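Putative P450-like enzyme (Streptomyces himastatinicus ATCC 53653, PDB 5Z9J) is a cytochrome P450-like protein of bacterial secondary metabolism that binds heme and probably acts as a monooxygenase. Local coordinates at residues 378-383 with 390-395. Numbering follows the deposited sequence.
Sequences PPTFLQ and VATLPV
P378 and P379 bring the chain alongside T392-P394, opening a short antiparallel hairpin near the C-terminus of this P450 fold, interrupted by a classic beta bulge in which A391 and T392 both face T380. A water donates to the carbonyl O of P378 and also hydrogen-bonds T392 OG1. Next, the P379 ring sets its CB 3.8 Å from L393 CD1, with V390 CG1 also in contact, on the side where L251 of helix 240-255 adds to the apolar cover. T380 carries the bulge. Its N donates to T392 O at 3.2 Å, while its O accepts two backbone N-H groups from one face of the carbonyl plane: A391 N at 2.6 Å, and T392 N, whose bond is straighter but comes from above that plane. V390 CA adds a CH...O contact to the same oxygen. T380 and T392, a hydrogen-bonded pair, have their side chains on one face; each hydroxyl sits between its own backbone N and carbonyl carbon (chi1 64° and 61°), and these matching torsions bring T380 OG1 and T392 OG1 into a hydrogen bond of 2.5 Å. F381 turns to the buried side; with CG beside its backbone N (chi1 -69°), the ring swings back and meets V390 obliquely, CE2 lying 3.5 Å from V390 CG1, and it also meets the F11 ring. Cutting this side chain back to an alanine is likely to leave V390 CG1 and the F11 ring without their aromatic neighbour and open a gap between them. The L382 side chain touches M244 of helix 240-255, about 11 Å from the heme, and its CD1 meets A391 CB at 4.1 Å. Q383 folds back on its own segment, where NE2 donates to F381 O at 2.7 Å with the acceptor in the plane of its amide.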
loop_
_atom_site.group_PDB
_atom_site.type_symbol
_atom_site.label_atom_id
_atom_site.label_comp_id
_atom_site.label_asym_id
_atom_site.label_seq_id
_atom_site.Cartn_x
_atom_site.Cartn_y
_atom_site.Cartn_z
ATOM N N PRO A 378 -22.469 5.505 7.764
ATOM C CA PRO A 378 -21.595 4.393 7.356
ATOM C C PRO A 378 -20.289 4.870 6.741
ATOM O O PRO A 378 -20.241 5.984 6.252
ATOM C CB PRO A 378 -22.428 3.668 6.286
ATOM C CG PRO A 378 -23.853 4.024 6.602
ATOM C CD PRO A 378 -23.795 5.428 7.122
ATOM N N PRO A 379 -19.265 4.001 6.713
ATOM C CA PRO A 379 -18.000 4.332 6.064
ATOM C C PRO A 379 -18.127 4.387 4.542
ATOM O O PRO A 379 -19.098 3.856 3.968
ATOM C CB PRO A 379 -17.081 3.176 6.443
ATOM C CG PRO A 379 -18.072 1.958 6.701
ATOM C CD PRO A 379 -19.348 2.599 7.176
ATOM N N THR A 380 -17.199 5.097 3.895
ATOM C CA THR A 380 -17.032 4.970 2.448
ATOM C C THR A 380 -15.712 4.281 2.163
ATOM O O THR A 380 -14.787 4.312 2.989
ATOM C CB THR A 380 -17.069 6.267 1.685
ATOM O OG1 THR A 380 -15.960 7.067 2.096
ATOM C CG2 THR A 380 -18.339 6.984 1.936
ATOM N N PHE A 381 -15.672 3.593 1.025
ATOM C CA PHE A 381 -14.492 2.889 0.588
ATOM C C PHE A 381 -13.723 3.672 -0.440
ATOM O O PHE A 381 -14.292 4.479 -1.204
ATOM C CB PHE A 381 -14.900 1.496 0.086
ATOM C CG PHE A 381 -15.355 0.636 1.204
ATOM C CD1 PHE A 381 -16.620 0.801 1.734
ATOM C CD2 PHE A 381 -14.461 -0.183 1.857
ATOM C CE1 PHE A 381 -17.024 0.074 2.832
ATOM C CE2 PHE A 381 -14.858 -0.913 2.970
ATOM C CZ PHE A 381 -16.131 -0.774 3.453
ATOM N N LEU A 382 -12.420 3.457 -0.445
ATOM C CA LEU A 382 -11.528 4.203 -1.326
ATOM C C LEU A 382 -11.858 3.902 -2.797
ATOM O O LEU A 382 -12.082 2.745 -3.197
ATOM C CB LEU A 382 -10.077 3.898 -0.998
ATOM C CG LEU A 382 -9.033 4.721 -1.752
ATOM C CD1 LEU A 382 -9.155 6.152 -1.294
ATOM C CD2 LEU A 382 -7.634 4.208 -1.443
ATOM N N GLN A 383 -11.989 4.982 -3.564
ATOM C CA GLN A 383 -12.446 4.938 -4.952
ATOM C C GLN A 383 -11.321 4.556 -5.914
ATOM O O GLN A 383 -11.149 5.162 -6.959
ATOM C CB GLN A 383 -12.968 6.331 -5.323
ATOM C CG GLN A 383 -14.106 6.775 -4.426
ATOM C CD GLN A 383 -15.303 5.881 -4.570
ATOM O OE1 GLN A 383 -16.017 5.949 -5.570
ATOM N NE2 GLN A 383 -15.494 4.984 -3.606
ATOM N N VAL A 390 -11.370 1.373 3.536
ATOM C CA VAL A 390 -12.273 2.474 3.822
ATOM C C VAL A 390 -11.521 3.799 3.588
ATOM O O VAL A 390 -10.339 3.847 3.831
ATOM C CB VAL A 390 -12.810 2.426 5.260
ATOM C CG1 VAL A 390 -13.666 1.130 5.506
ATOM C CG2 VAL A 390 -11.687 2.531 6.270
ATOM N N ALA A 391 -12.194 4.779 2.996
ATOM C CA ALA A 391 -11.659 6.150 2.833
ATOM C C ALA A 391 -12.116 7.089 3.959
ATOM O O ALA A 391 -11.433 8.079 4.310
ATOM C CB ALA A 391 -12.082 6.714 1.480
ATOM N N THR A 392 -13.273 6.763 4.517
ATOM C CA THR A 392 -13.888 7.511 5.613
ATOM C C THR A 392 -14.400 6.542 6.621
ATOM O O THR A 392 -15.056 5.547 6.249
ATOM C CB THR A 392 -15.106 8.347 5.147
ATOM O OG1 THR A 392 -16.109 7.457 4.600
ATOM C CG2 THR A 392 -14.723 9.318 4.107
ATOM N N LEU A 393 -14.132 6.787 7.899
ATOM C CA LEU A 393 -14.749 5.932 8.906
ATOM C C LEU A 393 -15.240 6.752 10.076
ATOM O O LEU A 393 -14.523 6.889 11.089
ATOM C CB LEU A 393 -13.776 4.837 9.364
ATOM C CG LEU A 393 -14.301 3.822 10.381
ATOM C CD1 LEU A 393 -15.607 3.149 9.951
ATOM C CD2 LEU A 393 -13.198 2.795 10.649
ATOM N N PRO A 394 -16.465 7.289 9.968
ATOM C CA PRO A 394 -17.078 7.987 11.100
ATOM C C PRO A 394 -17.232 7.086 12.299
ATOM O O PRO A 394 -17.765 5.943 12.183
ATOM C CB PRO A 394 -18.458 8.399 10.584
ATOM C CG PRO A 394 -18.327 8.420 9.141
ATOM C CD PRO A 394 -17.330 7.328 8.786
ATOM N N VAL A 395 -16.709 7.555 13.423
ATOM C CA VAL A 395 -16.832 6.802 14.649
ATOM C C VAL A 395 -17.491 7.622 15.749
ATOM O O VAL A 395 -17.497 8.874 15.707
ATOM C CB VAL A 395 -15.479 6.278 15.119
ATOM C CG1 VAL A 395 -14.995 5.167 14.186
ATOM C CG2 VAL A 395 -14.482 7.426 15.231
HETATM O O HOH W 1 -18.692 7.848 5.469
#